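Side-chain contacts in PnpC (Pseudomonas putida, PDB 3N9T), which probably cleaves the aromatic ring of hydroxyquinol between adjacent hydroxylated carbons with molecular oxygen, using a ferric iron, as an intradiol dioxygenase: residues 61-66 / 73-78; 158-163 / 216-221; 96-101 / 137-142. All coordinates share one frame; numbering follows the deposited sequence.

In the fold
Three contacts of one chain illustrate how an intradiol dioxygenase combines a helical N-terminal part with a beta-sheet part that carries the iron. Interaction 1 joins two helices beside the phospholipid pocket, to which it contributes Phe75 and Leu78. Interaction 2 is the iron site itself, with three of the four protein ligands; its centre lies about 22 Å from that of interaction 1, and their nearest atoms are about 10 Å apart. Interaction 3, centred about 26 Å from interaction 2, ties a connecting loop to a turn of the sheet that also bears His218 and His220. Interactions 1 and 3, with centres about 37 Å apart, lie on opposite sides of the chain's centre.

Interaction 1. Residues 61-66 / 73-78; sequences TATGQK and QEFILL
In Thr63 a chi1 of -62° lays OG1 beside the backbone N and turns CG2 to the far side, toward helix 74-81, while the first torsion of Phe75 brings the phenyl ring round to receive it. The result is a CH-pi contact in a buried helix-helix packing of the N-terminal helical part; the short segment axes pass 9.0 Å apart, their N-to-C directions 123° apart. Thr63 CG2 stands 3.4 Å from the ring centroid of Phe75 and only 3° off the normal, so the methyl sits over the middle of the face, almost equally far from the ring carbons. The same methyl also packs on Glu74 CG, at 3.7 Å. The Thr63 hydroxyl stays with its own helix, bonded to Phe59 O. The aliphatic parts of Lys66 and Glu74 meet, CB to CB at 3.8 Å, but their charged ends go elsewhere: Lys66 NZ to Asp199 O, and the Glu74 carboxylate to Arg72 and to Val202 N. Phe75 and Leu78 belong to the phospholipid pocket, so this packing borders it, and Leu78 touches the lipid; Phe75 also touches Thr61 of the second subunit. Phe75 CE1 also lies 3.2 Å from Gly64 N, an oblique approach.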
# COMPACT_ATOMS: atom_id res chain seq x y z
N THR A 61 -0.06 -1.72 8.05
CA THR A 61 0.32 -2.89 8.82
C THR A 61 -0.99 -3.51 9.38
O THR A 61 -1.26 -4.72 9.22
CB THR A 61 1.36 -2.53 9.90
OG1 THR A 61 2.56 -2.01 9.28
CG2 THR A 61 1.84 -3.81 10.70
N ALA A 62 -1.77 -2.66 10.04
CA ALA A 62 -3.04 -3.02 10.65
C ALA A 62 -3.96 -3.57 9.58
O ALA A 62 -4.59 -4.54 9.83
CB ALA A 62 -3.66 -1.79 11.38
N THR A 63 -3.97 -3.04 8.36
CA THR A 63 -4.82 -3.57 7.30
C THR A 63 -4.40 -5.01 6.93
O THR A 63 -5.24 -5.93 6.86
CB THR A 63 -4.77 -2.67 6.03
OG1 THR A 63 -5.29 -1.39 6.41
CG2 THR A 63 -5.60 -3.31 4.85
N GLY A 64 -3.11 -5.22 6.73
CA GLY A 64 -2.64 -6.58 6.47
C GLY A 64 -2.96 -7.53 7.63
O GLY A 64 -3.41 -8.67 7.40
N GLN A 65 -2.79 -7.05 8.87
CA GLN A 65 -3.03 -7.89 10.05
C GLN A 65 -4.49 -8.27 10.25
O GLN A 65 -4.75 -9.29 10.89
CB GLN A 65 -2.53 -7.21 11.32
CG GLN A 65 -1.01 -7.23 11.43
CD GLN A 65 -0.50 -8.55 11.98
OE1 GLN A 65 -1.03 -9.07 12.97
NE2 GLN A 65 0.55 -9.10 11.34
N LYS A 66 -5.41 -7.44 9.72
CA LYS A 66 -6.88 -7.69 9.76
C LYS A 66 -7.32 -8.76 8.77
O LYS A 66 -8.49 -9.23 8.81
CB LYS A 66 -7.66 -6.39 9.50
CG LYS A 66 -9.17 -6.41 9.95
CD LYS A 66 -9.30 -6.29 11.47
CE LYS A 66 -10.75 -6.55 11.86
NZ LYS A 66 -10.91 -6.11 13.30
N GLN A 73 -10.95 -9.96 4.09
CA GLN A 73 -9.81 -9.49 3.35
C GLN A 73 -9.86 -7.96 3.40
O GLN A 73 -10.54 -7.32 2.60
CB GLN A 73 -9.89 -10.03 1.91
CG GLN A 73 -8.62 -10.71 1.40
CD GLN A 73 -7.40 -9.83 1.55
OE1 GLN A 73 -6.25 -10.33 1.63
NE2 GLN A 73 -7.62 -8.51 1.60
N GLU A 74 -9.13 -7.38 4.35
CA GLU A 74 -9.21 -5.93 4.58
C GLU A 74 -8.51 -5.19 3.44
O GLU A 74 -8.86 -4.04 3.13
CB GLU A 74 -8.58 -5.54 5.93
CG GLU A 74 -8.94 -4.06 6.38
CD GLU A 74 -10.37 -3.86 6.90
OE1 GLU A 74 -11.18 -4.79 6.73
OE2 GLU A 74 -10.71 -2.79 7.48
N PHE A 75 -7.47 -5.80 2.86
CA PHE A 75 -6.82 -5.12 1.69
C PHE A 75 -7.77 -4.98 0.50
O PHE A 75 -7.75 -3.96 -0.20
CB PHE A 75 -5.45 -5.70 1.24
CG PHE A 75 -4.28 -4.96 1.87
CD1 PHE A 75 -3.52 -5.56 2.86
CD2 PHE A 75 -4.01 -3.59 1.54
CE1 PHE A 75 -2.52 -4.85 3.56
CE2 PHE A 75 -2.99 -2.88 2.19
CZ PHE A 75 -2.24 -3.50 3.21
N ILE A 76 -8.57 -6.03 0.23
CA ILE A 76 -9.58 -5.95 -0.83
C ILE A 76 -10.60 -4.88 -0.46
O ILE A 76 -10.96 -4.04 -1.28
CB ILE A 76 -10.25 -7.30 -1.05
CG1 ILE A 76 -9.20 -8.30 -1.59
CG2 ILE A 76 -11.49 -7.16 -2.02
CD1 ILE A 76 -9.79 -9.67 -2.06
N LEU A 77 -11.05 -4.88 0.79
CA LEU A 77 -11.98 -3.85 1.22
C LEU A 77 -11.39 -2.46 1.06
O LEU A 77 -12.11 -1.54 0.70
CB LEU A 77 -12.40 -4.11 2.69
CG LEU A 77 -13.58 -3.30 3.15
CD1 LEU A 77 -14.81 -3.58 2.26
CD2 LEU A 77 -13.89 -3.89 4.56
N LEU A 78 -10.09 -2.29 1.34
CA LEU A 78 -9.42 -0.98 1.11
C LEU A 78 -9.39 -0.63 -0.37
O LEU A 78 -9.72 0.53 -0.74
CB LEU A 78 -7.97 -1.01 1.69
CG LEU A 78 -7.13 0.26 1.64
CD1 LEU A 78 -7.84 1.44 2.40
CD2 LEU A 78 -5.72 -0.03 2.21

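Interaction 2. Residues 158-163 / 216-221; sequences GMYSGQ and PAHLHF. With FE (Fe (III) ion), chain D.
Tyr160 OH, His218 NE2 and His220 NE2 crowd together without a hydrogen bond between them, because all three bind one ferric ion. Tyr160 OH is 2.9 Å from His220 NE2 and 3.1 Å from His218 NE2, separations set by bonds to iron of 2.0 Å from Tyr160 OH, 2.0 Å from His218 NE2 and 1.9 Å from His220 NE2. The phenol oxygen arrives at the edge of the His220 imidazole, near its plane, and the Tyr160 and His220 rings are inclined at 55°. His218 CG sits between its backbone N and carbonyl carbon (chi1 54°), which swings the ring end in to the iron and sets CD2 above one face of the His220 ring, toward its rim. This is the non-haem iron centre of the intradiol dioxygenases, two tyrosines and two histidines, with Tyr194 as the fourth protein ligand; Tyr160 comes from a loop, and the histidines from strand 214-224. Water 2 is a further ligand, 2.1 Å from the iron. A second shell fixes the rotation of His218: its ND1 donates to Pro216 O at 2.8 Å, nearly straight at 173° and in the imidazole plane, which leaves NE2 to the metal and would probably make the ring a stronger donor. The loop is braced where Tyr160 N donates to a lone pair of Gln163 OE1 at 2.7 Å. Trp152 stacks on His220, and Phe108 on Tyr160.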
# COMPACT_ATOMS: atom_id res chain seq x y z
N GLY A 158 -29.26 -7.81 5.87
CA GLY A 158 -28.04 -7.30 5.23
C GLY A 158 -26.93 -8.34 5.21
O GLY A 158 -25.75 -7.99 5.03
N MET A 159 -27.29 -9.63 5.39
CA MET A 159 -26.29 -10.70 5.21
C MET A 159 -26.62 -11.64 4.04
O MET A 159 -27.77 -11.91 3.79
CB MET A 159 -26.13 -11.52 6.48
CG MET A 159 -24.96 -11.05 7.35
SD MET A 159 -24.99 -11.76 9.01
CE MET A 159 -26.35 -10.84 9.76
N TYR A 160 -25.58 -12.09 3.33
CA TYR A 160 -25.73 -13.18 2.35
C TYR A 160 -25.76 -14.54 3.09
O TYR A 160 -25.07 -14.70 4.10
CB TYR A 160 -24.61 -13.16 1.34
CG TYR A 160 -24.66 -11.91 0.50
CD1 TYR A 160 -25.27 -11.92 -0.74
CD2 TYR A 160 -24.13 -10.70 0.98
CE1 TYR A 160 -25.34 -10.75 -1.53
CE2 TYR A 160 -24.21 -9.51 0.21
CZ TYR A 160 -24.83 -9.55 -1.03
OH TYR A 160 -24.96 -8.40 -1.78
N SER A 161 -26.56 -15.50 2.61
CA SER A 161 -26.48 -16.87 3.13
C SER A 161 -25.13 -17.36 2.60
O SER A 161 -24.60 -16.78 1.67
CB SER A 161 -27.63 -17.72 2.54
OG SER A 161 -27.55 -17.85 1.11
N GLY A 162 -24.48 -18.31 3.24
CA GLY A 162 -24.33 -18.35 4.63
C GLY A 162 -22.95 -17.71 4.84
O GLY A 162 -22.07 -18.31 5.45
N GLN A 163 -22.75 -16.51 4.25
CA GLN A 163 -21.88 -15.52 4.89
C GLN A 163 -22.46 -15.55 6.31
O GLN A 163 -21.72 -15.61 7.29
CB GLN A 163 -22.04 -14.11 4.28
CG GLN A 163 -21.85 -13.01 5.34
CD GLN A 163 -22.09 -11.57 4.84
OE1 GLN A 163 -23.16 -11.22 4.29
NE2 GLN A 163 -21.11 -10.72 5.09
N PRO A 216 -25.84 0.77 -1.71
CA PRO A 216 -27.24 0.71 -2.15
C PRO A 216 -27.71 -0.72 -2.41
O PRO A 216 -26.90 -1.57 -2.80
CB PRO A 216 -27.25 1.47 -3.48
CG PRO A 216 -25.82 1.50 -3.93
CD PRO A 216 -24.93 1.33 -2.74
N ALA A 217 -29.01 -0.95 -2.24
CA ALA A 217 -29.63 -2.26 -2.50
C ALA A 217 -29.35 -2.77 -3.91
O ALA A 217 -29.38 -2.01 -4.87
CB ALA A 217 -31.16 -2.17 -2.21
N HIS A 218 -28.99 -4.05 -4.02
CA HIS A 218 -28.69 -4.62 -5.33
C HIS A 218 -28.91 -6.09 -5.42
O HIS A 218 -28.87 -6.78 -4.40
CB HIS A 218 -27.24 -4.36 -5.75
CG HIS A 218 -26.22 -4.82 -4.73
ND1 HIS A 218 -25.86 -4.06 -3.65
CD2 HIS A 218 -25.47 -5.95 -4.67
CE1 HIS A 218 -24.94 -4.72 -2.94
NE2 HIS A 218 -24.69 -5.87 -3.53
N LEU A 219 -28.98 -6.56 -6.67
CA LEU A 219 -29.03 -7.99 -6.95
C LEU A 219 -27.79 -8.29 -7.82
O LEU A 219 -27.54 -7.55 -8.78
CB LEU A 219 -30.35 -8.31 -7.68
CG LEU A 219 -30.66 -9.77 -8.11
CD1 LEU A 219 -30.57 -10.80 -6.91
CD2 LEU A 219 -32.06 -9.82 -8.74
N HIS A 220 -27.03 -9.34 -7.47
CA HIS A 220 -25.79 -9.71 -8.20
C HIS A 220 -26.17 -10.64 -9.30
O HIS A 220 -27.02 -11.47 -9.10
CB HIS A 220 -24.80 -10.45 -7.30
CG HIS A 220 -24.17 -9.59 -6.22
ND1 HIS A 220 -23.06 -8.81 -6.45
CD2 HIS A 220 -24.51 -9.41 -4.91
CE1 HIS A 220 -22.73 -8.18 -5.32
NE2 HIS A 220 -23.59 -8.52 -4.37
N PHE A 221 -25.63 -10.43 -10.51
CA PHE A 221 -25.79 -11.39 -11.63
C PHE A 221 -24.44 -11.83 -12.21
O PHE A 221 -23.55 -10.96 -12.47
CB PHE A 221 -26.54 -10.77 -12.80
CG PHE A 221 -28.01 -10.59 -12.57
CD1 PHE A 221 -28.47 -9.54 -11.75
CD2 PHE A 221 -28.94 -11.49 -13.13
CE1 PHE A 221 -29.83 -9.37 -11.52
CE2 PHE A 221 -30.34 -11.30 -12.93
CZ PHE A 221 -30.77 -10.26 -12.09
FE FE D . -23.63 -7.37 -2.82
O HOH W 1 -27.39 -7.84 -2.24
O HOH W 2 -21.54 -7.75 -2.83

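Interaction 3. Residues 96-101 / 137-142; sequences STNATE and LDVQGR
A type I beta turn from Asp138 to Gly141, at the end of strand 129-138 in the catalytic beta-sheet part, presents Val139 to the loop that follows helix 84-91. The contact is a small, partly buried one, and on the turn side Val139 carries it alone. Its CG2 methyl does most of the touching: Asn98 OD1 comes to 3.4 Å from Val139 CG2, and Thr97 CB lies 3.9 Å from the same methyl. Asn98 gets there because its CG is tucked between the backbone N and the carbonyl carbon (chi1 57°), which carries the amide oxygen across to the valine, where it also lies near CG1. The approach is van der Waals in kind, a carbonyl oxygen against two methyls, while the Thr97 side chain crosses the valine at about a right angle.

Each segment keeps its shape by its own polar bonds. In the loop, Thr97 OG1 accepts from Ala99 N at 3.2 Å, making an ST turn, and the same hydroxyl is bonded to Glu288. In the turn, Gly141 N reaches back to Asp138 O. The Asp138 carboxylate holds Arg142 twice, through OD1 to the backbone N and through OD2 to the guanidinium. Both segments also lean on strand 278-287: Asn98 and Val139 touch Val286, whose backbone bonds to Thr100, and Leu137 pairs with Phe285 and Met287. The contact therefore joins the loop to the turn that follows strand 129-138, away from the iron and the lipid pocket. On the far side of the turn, the salt bridge from Arg142 NE enters Asp138 OD2 on its syn side at 2.8 Å, while Arg142 NH2 donates to Gln140 OE1 at 2.7 Å, from above the amide plane.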
# COMPACT_ATOMS: atom_id res chain seq x y z
N SER A 96 -17.61 -1.11 -26.46
CA SER A 96 -18.03 -0.01 -27.35
C SER A 96 -19.48 -0.18 -27.78
O SER A 96 -20.06 0.72 -28.43
CB SER A 96 -17.13 0.10 -28.58
OG SER A 96 -16.82 -1.20 -29.06
N THR A 97 -20.07 -1.31 -27.39
CA THR A 97 -21.40 -1.73 -27.84
C THR A 97 -22.45 -1.35 -26.80
O THR A 97 -22.17 -0.65 -25.83
CB THR A 97 -21.41 -3.26 -27.96
OG1 THR A 97 -20.98 -3.78 -26.69
CG2 THR A 97 -20.44 -3.74 -29.08
N ASN A 98 -23.68 -1.79 -27.00
CA ASN A 98 -24.69 -1.55 -26.00
C ASN A 98 -24.72 -2.75 -25.02
O ASN A 98 -25.79 -3.04 -24.46
CB ASN A 98 -26.08 -1.39 -26.66
CG ASN A 98 -26.48 -2.63 -27.50
OD1 ASN A 98 -25.63 -3.28 -28.12
ND2 ASN A 98 -27.77 -2.94 -27.53
N ALA A 99 -23.59 -3.46 -24.86
CA ALA A 99 -23.55 -4.63 -23.95
C ALA A 99 -23.75 -4.14 -22.51
O ALA A 99 -23.41 -2.98 -22.15
CB ALA A 99 -22.24 -5.42 -24.10
N THR A 100 -24.38 -4.98 -21.67
CA THR A 100 -24.55 -4.53 -20.29
C THR A 100 -23.21 -4.24 -19.62
O THR A 100 -22.30 -5.01 -19.77
CB THR A 100 -25.33 -5.57 -19.43
OG1 THR A 100 -26.53 -5.88 -20.12
CG2 THR A 100 -25.66 -4.97 -18.06
N GLU A 101 -23.11 -3.12 -18.90
CA GLU A 101 -21.91 -2.76 -18.13
C GLU A 101 -21.59 -3.76 -17.02
O GLU A 101 -22.48 -4.45 -16.47
CB GLU A 101 -22.08 -1.34 -17.55
CG GLU A 101 -22.11 -0.28 -18.68
CD GLU A 101 -22.08 1.16 -18.21
OE1 GLU A 101 -23.16 1.72 -17.87
OE2 GLU A 101 -20.98 1.76 -18.24
N LEU A 137 -30.24 -10.85 -24.21
CA LEU A 137 -30.23 -10.61 -25.64
C LEU A 137 -28.79 -10.49 -26.11
O LEU A 137 -27.86 -10.34 -25.25
CB LEU A 137 -30.95 -9.26 -25.87
CG LEU A 137 -32.42 -9.18 -25.45
CD1 LEU A 137 -32.95 -7.78 -25.79
CD2 LEU A 137 -33.23 -10.28 -26.13
N ASP A 138 -28.58 -10.59 -27.43
CA ASP A 138 -27.30 -10.24 -28.03
C ASP A 138 -27.36 -8.79 -28.40
O ASP A 138 -28.41 -8.11 -28.24
CB ASP A 138 -26.91 -11.11 -29.27
CG ASP A 138 -27.91 -11.04 -30.43
OD1 ASP A 138 -28.64 -10.05 -30.53
OD2 ASP A 138 -28.01 -11.99 -31.24
N VAL A 139 -26.23 -8.30 -28.91
CA VAL A 139 -26.10 -6.91 -29.30
C VAL A 139 -27.02 -6.56 -30.49
O VAL A 139 -27.40 -5.41 -30.65
CB VAL A 139 -24.60 -6.62 -29.58
CG1 VAL A 139 -24.43 -5.64 -30.69
CG2 VAL A 139 -23.87 -6.23 -28.23
N GLN A 140 -27.43 -7.56 -31.29
CA GLN A 140 -28.42 -7.32 -32.33
C GLN A 140 -29.84 -7.42 -31.79
O GLN A 140 -30.78 -7.26 -32.54
CB GLN A 140 -28.27 -8.30 -33.49
CG GLN A 140 -26.95 -8.06 -34.26
CD GLN A 140 -25.78 -8.78 -33.60
OE1 GLN A 140 -25.95 -9.79 -32.87
NE2 GLN A 140 -24.57 -8.26 -33.83
N GLY A 141 -30.01 -7.70 -30.50
CA GLY A 141 -31.36 -7.61 -29.94
C GLY A 141 -32.13 -8.88 -30.05
O GLY A 141 -33.30 -8.91 -29.76
N ARG A 142 -31.45 -9.95 -30.41
CA ARG A 142 -32.05 -11.27 -30.51
C ARG A 142 -31.84 -12.07 -29.21
O ARG A 142 -30.83 -11.90 -28.55
CB ARG A 142 -31.37 -12.05 -31.65
CG ARG A 142 -31.44 -11.36 -33.02
CD ARG A 142 -30.54 -12.07 -34.03
NE ARG A 142 -29.14 -11.80 -33.79
CZ ARG A 142 -28.17 -12.07 -34.67
NH1 ARG A 142 -28.52 -12.63 -35.82
NH2 ARG A 142 -26.88 -11.82 -34.40